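Local coordinates for histidine kinase (Caulobacter vibrioides, PDB 6TNE), which probably takes up a phosphoryl group and passes it on through the receiver domain of the hybrid histidine kinase CckA, in two-component phosphorelay signalling, at residues L37-A40 and E41-G45; G58-G61 and P62-L65. All coordinates share one frame; numbering follows the deposited sequence.

Interaction 1: residues L37-A40 and E41-G45; sequences LIIA and EENAG
Asn43 turns its side-chain amide back on the last turn of helix 33-42, and ND2 donates to Ile39 O at 2.9 Å in a nearly straight bond (N-H...O 166°). The acceptor lies almost exactly in the amide plane of Asn43, whereas ND2 itself is tilted from the carbonyl plane of Ile39. With CG anti to the carbonyl carbon and beside the backbone N (chi1 -69°), the amide reaches the same oxygen that the backbone N of Asn43 approaches at 3.0 Å, a second but weak bond. Asn43 N also makes a long, weak bond to Ala40 O. Regular i to i+4 bonds precede this: Glu41 N donates to Leu37 O and Glu42 N to Ile38 O, both at 3.0 Å. Asn43 is the first residue to leave helical angles, at the C-terminal end of the second helix of the CheY-like receiver fold; its side-chain N-H helps satisfy Ile39 O, a carbonyl of the last turn. A water bridges the carboxylate of Glu41 to the backbone one turn earlier in the helix, giving a hydrogen to Glu41 OE2 at 2.6 Å and making a weak bond to Leu37 O. The extended chain of Glu41, with CG anti to the backbone N (chi1 -176°), carries OE2 to this water. Ile39 and Asn43 run side by side in the same direction, and CG2 of Ile39 lies 3.7 Å from ND2 of Asn43; both side chains also touch Leu28 on strand 26-30. Glu42 bends at chi2, its CG passing 3.4 Å from Ile38 O. On another side of the helix Leu37 packs on Lys67, Ala68 and Tyr71 of helix 61-72, while Glu41 meets Tyr71 as well.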
loop_
_atom_site.group_PDB
_atom_site.type_symbol
_atom_site.label_atom_id
_atom_site.label_comp_id
_atom_site.label_asym_id
_atom_site.label_seq_id
_atom_site.Cartn_x
_atom_site.Cartn_y
_atom_site.Cartn_z
ATOM N N LEU A 37 3.372 -7.162 -7.424
ATOM C CA LEU A 37 3.985 -8.440 -7.070
ATOM C C LEU A 37 5.454 -8.463 -7.471
ATOM O O LEU A 37 6.285 -8.990 -6.744
ATOM C CB LEU A 37 3.182 -9.562 -7.718
ATOM C CG LEU A 37 3.549 -10.963 -7.288
ATOM C CD1 LEU A 37 3.446 -11.168 -5.782
ATOM C CD2 LEU A 37 2.604 -11.914 -8.033
ATOM N N ILE A 38 5.794 -7.905 -8.633
ATOM C CA ILE A 38 7.197 -7.850 -9.045
ATOM C C ILE A 38 7.983 -6.916 -8.140
ATOM O O ILE A 38 9.087 -7.242 -7.712
ATOM C CB ILE A 38 7.261 -7.431 -10.521
ATOM C CG1 ILE A 38 6.734 -8.578 -11.370
ATOM C CG2 ILE A 38 8.684 -6.989 -10.932
ATOM C CD1 ILE A 38 6.525 -8.241 -12.792
ATOM N N ILE A 39 7.397 -5.756 -7.782
ATOM C CA ILE A 39 8.086 -4.858 -6.873
ATOM C C ILE A 39 8.330 -5.524 -5.528
ATOM O O ILE A 39 9.417 -5.430 -4.945
ATOM C CB ILE A 39 7.298 -3.537 -6.711
ATOM C CG1 ILE A 39 7.276 -2.762 -8.020
ATOM C CG2 ILE A 39 7.914 -2.657 -5.625
ATOM C CD1 ILE A 39 6.200 -1.697 -8.053
ATOM N N ALA A 40 7.313 -6.226 -5.019
ATOM C CA ALA A 40 7.454 -6.903 -3.724
ATOM C C ALA A 40 8.548 -7.952 -3.774
ATOM O O ALA A 40 9.372 -8.034 -2.850
ATOM C CB ALA A 40 6.113 -7.517 -3.302
ATOM N N GLU A 41 8.597 -8.742 -4.851
ATOM C CA GLU A 41 9.632 -9.758 -4.954
ATOM C C GLU A 41 11.012 -9.125 -4.965
ATOM O O GLU A 41 11.934 -9.596 -4.292
ATOM C CB GLU A 41 9.420 -10.576 -6.205
ATOM C CG GLU A 41 10.425 -11.656 -6.237
ATOM C CD GLU A 41 10.238 -12.590 -7.383
ATOM O OE1 GLU A 41 10.887 -13.660 -7.381
ATOM O OE2 GLU A 41 9.456 -12.257 -8.302
ATOM N N GLU A 42 11.206 -8.094 -5.783
ATOM C CA GLU A 42 12.517 -7.471 -5.936
ATOM C C GLU A 42 12.940 -6.691 -4.706
ATOM O O GLU A 42 14.123 -6.377 -4.550
ATOM C CB GLU A 42 12.541 -6.599 -7.186
ATOM C CG GLU A 42 12.381 -7.352 -8.483
ATOM C CD GLU A 42 13.515 -8.294 -8.813
ATOM O OE1 GLU A 42 13.292 -9.124 -9.673
ATOM O OE2 GLU A 42 14.598 -8.195 -8.244
ATOM N N ASN A 43 12.001 -6.367 -3.830
ATOM C CA ASN A 43 12.290 -5.635 -2.608
ATOM C C ASN A 43 11.977 -6.477 -1.380
ATOM O O ASN A 43 11.764 -5.943 -0.290
ATOM C CB ASN A 43 11.515 -4.315 -2.592
ATOM C CG ASN A 43 12.011 -3.334 -3.629
ATOM O OD1 ASN A 43 12.935 -2.576 -3.366
ATOM N ND2 ASN A 43 11.413 -3.340 -4.800
ATOM N N ALA A 44 11.972 -7.786 -1.539
ATOM C CA ALA A 44 11.507 -8.681 -0.490
ATOM C C ALA A 44 12.256 -8.427 0.810
ATOM O O ALA A 44 13.480 -8.225 0.823
ATOM C CB ALA A 44 11.690 -10.121 -0.939
ATOM N N GLY A 45 11.490 -8.362 1.903
ATOM C CA GLY A 45 12.033 -8.121 3.240
ATOM C C GLY A 45 12.472 -6.699 3.534
ATOM O O GLY A 45 12.989 -6.451 4.631
HETATM O O HOH W 1 6.918 -11.533 -8.327
#

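Interaction 2: residues G58-G61 and P62-L65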
loop_
_atom_site.group_PDB
_atom_site.type_symbol
_atom_site.label_atom_id
_atom_site.label_comp_id
_atom_site.label_asym_id
_atom_site.label_seq_id
_atom_site.Cartn_x
_atom_site.Cartn_y
_atom_site.Cartn_z
ATOM N N GLY A 58 -7.382 -6.117 -13.050
ATOM C CA GLY A 58 -6.495 -7.200 -12.664
ATOM C C GLY A 58 -6.890 -7.786 -11.310
ATOM O O GLY A 58 -8.033 -7.676 -10.871
ATOM N N ILE A 59 -5.934 -8.432 -10.639
ATOM C CA ILE A 59 -6.232 -9.018 -9.335
ATOM C C ILE A 59 -6.605 -7.955 -8.299
ATOM O O ILE A 59 -6.079 -6.833 -8.288
ATOM C CB ILE A 59 -5.082 -9.898 -8.829
ATOM C CG1 ILE A 59 -3.792 -9.074 -8.558
ATOM C CG2 ILE A 59 -4.882 -11.065 -9.806
ATOM C CD1 ILE A 59 -2.676 -9.914 -7.974
ATOM N N ASP A 60 -7.508 -8.319 -7.409
ATOM C CA ASP A 60 -7.883 -7.435 -6.304
ATOM C C ASP A 60 -6.761 -7.364 -5.263
ATOM O O ASP A 60 -5.855 -8.203 -5.215
ATOM C CB ASP A 60 -9.178 -7.940 -5.653
ATOM C CG ASP A 60 -9.096 -9.396 -5.330
ATOM O OD1 ASP A 60 -8.628 -9.763 -4.219
ATOM O OD2 ASP A 60 -9.438 -10.193 -6.228
ATOM N N GLY A 61 -6.835 -6.346 -4.392
ATOM C CA GLY A 61 -5.847 -6.154 -3.348
ATOM C C GLY A 61 -5.674 -7.354 -2.425
ATOM O O GLY A 61 -4.548 -7.778 -2.135
ATOM N N PRO A 62 -6.772 -7.955 -1.941
ATOM C CA PRO A 62 -6.604 -9.135 -1.068
ATOM C C PRO A 62 -5.926 -10.316 -1.761
ATOM O O PRO A 62 -5.119 -11.024 -1.144
ATOM C CB PRO A 62 -8.039 -9.431 -0.628
ATOM C CG PRO A 62 -8.637 -8.054 -0.614
ATOM C CD PRO A 62 -8.131 -7.397 -1.837
ATOM N N THR A 63 -6.183 -10.506 -3.057
ATOM C CA THR A 63 -5.463 -11.526 -3.820
ATOM C C THR A 63 -3.989 -11.187 -3.961
ATOM O O THR A 63 -3.127 -12.076 -3.837
ATOM C CB THR A 63 -6.156 -11.731 -5.175
ATOM O OG1 THR A 63 -7.495 -12.178 -4.968
ATOM C CG2 THR A 63 -5.387 -12.727 -6.050
ATOM N N LEU A 64 -3.684 -9.919 -4.230
ATOM C CA LEU A 64 -2.298 -9.476 -4.212
ATOM C C LEU A 64 -1.651 -9.821 -2.882
ATOM O O LEU A 64 -0.530 -10.341 -2.858
ATOM C CB LEU A 64 -2.228 -7.970 -4.485
ATOM C CG LEU A 64 -0.869 -7.328 -4.159
ATOM C CD1 LEU A 64 0.257 -7.901 -5.061
ATOM C CD2 LEU A 64 -0.991 -5.818 -4.328
ATOM N N LEU A 65 -2.333 -9.561 -1.762
ATOM C CA LEU A 65 -1.744 -9.887 -0.468
ATOM C C LEU A 65 -1.458 -11.374 -0.370
ATOM O O LEU A 65 -0.407 -11.786 0.123
ATOM C CB LEU A 65 -2.683 -9.434 0.653
ATOM C CG LEU A 65 -2.187 -9.773 2.053
ATOM C CD1 LEU A 65 -0.778 -9.132 2.230
ATOM C CD2 LEU A 65 -3.151 -9.315 3.112
#
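The side chains of Asp60 and Thr63 cross at about a right angle, and one face of the Asp60 carboxylate receives both polar groups of Thr63. Thr63 N comes from above the plane to OD1 at 2.8 Å, 40° out of it. From the same face but closer to the plane, on the syn side, Thr63 OG1 donates to OD1, also at 2.8 Å. At this OD1 end the flat group also meets the proline ring, with CD of Pro62 3.4 Å away. Asp60 CG sits between its backbone N and carbonyl carbon (chi1 50°), a rotation that brings the carboxylate over the first turn instead of letting it swing outward. Two bonds thus grip one oxygen and fix the tilt of the group, and the nearby positive end of the helix dipole would probably favour its charged form. Asp60 is the N-cap of helix 61-72, the third helix of the receiver fold, which follows the loop after strand 49-53. Pro62 in the first turn has no N-H to offer, while the N-H of Thr63, the next residue, is the one that the cap takes up. The backbone continues the closure: Leu64 N donates to Asp60 O at 2.9 Å, nearly straight, and Leu65 N to Gly61 O at 2.9 Å. Beside the cap, Ile59 just before it and Leu64 four residues after it form a hydrophobic staple, CD1 of Ile59 lying 4.0 Å from CB of Leu64. CG2 of Thr63 meets CB of Ile59, likewise at 4.0 Å, where the two side chains pass at a slant. Ile59 N is held by Glu34 OE1 on helix 33-42, whereas Pro62 and Leu65 pack against Phe79 of strand 77-81.

From the N terminus, the chain first meets interaction 1, which closes the C-terminal turn of helix 33-42 just before the chain heads into strand 49-53. After that strand, interaction 2 closes the start of helix 61-72. The two contacts are in series, neither nested nor crossed, interaction 1 at the C-terminal end of its helix, interaction 2 at the N-terminal end of its own, with centres about 15 Å apart. They nevertheless touch: Leu37 N lies 4.0 Å from Leu64 CD1, where the two neighbouring helices pack together. Gly45 and Tyr71 share a backbone hydrogen bond, tying the exit of the earlier helix to the later one.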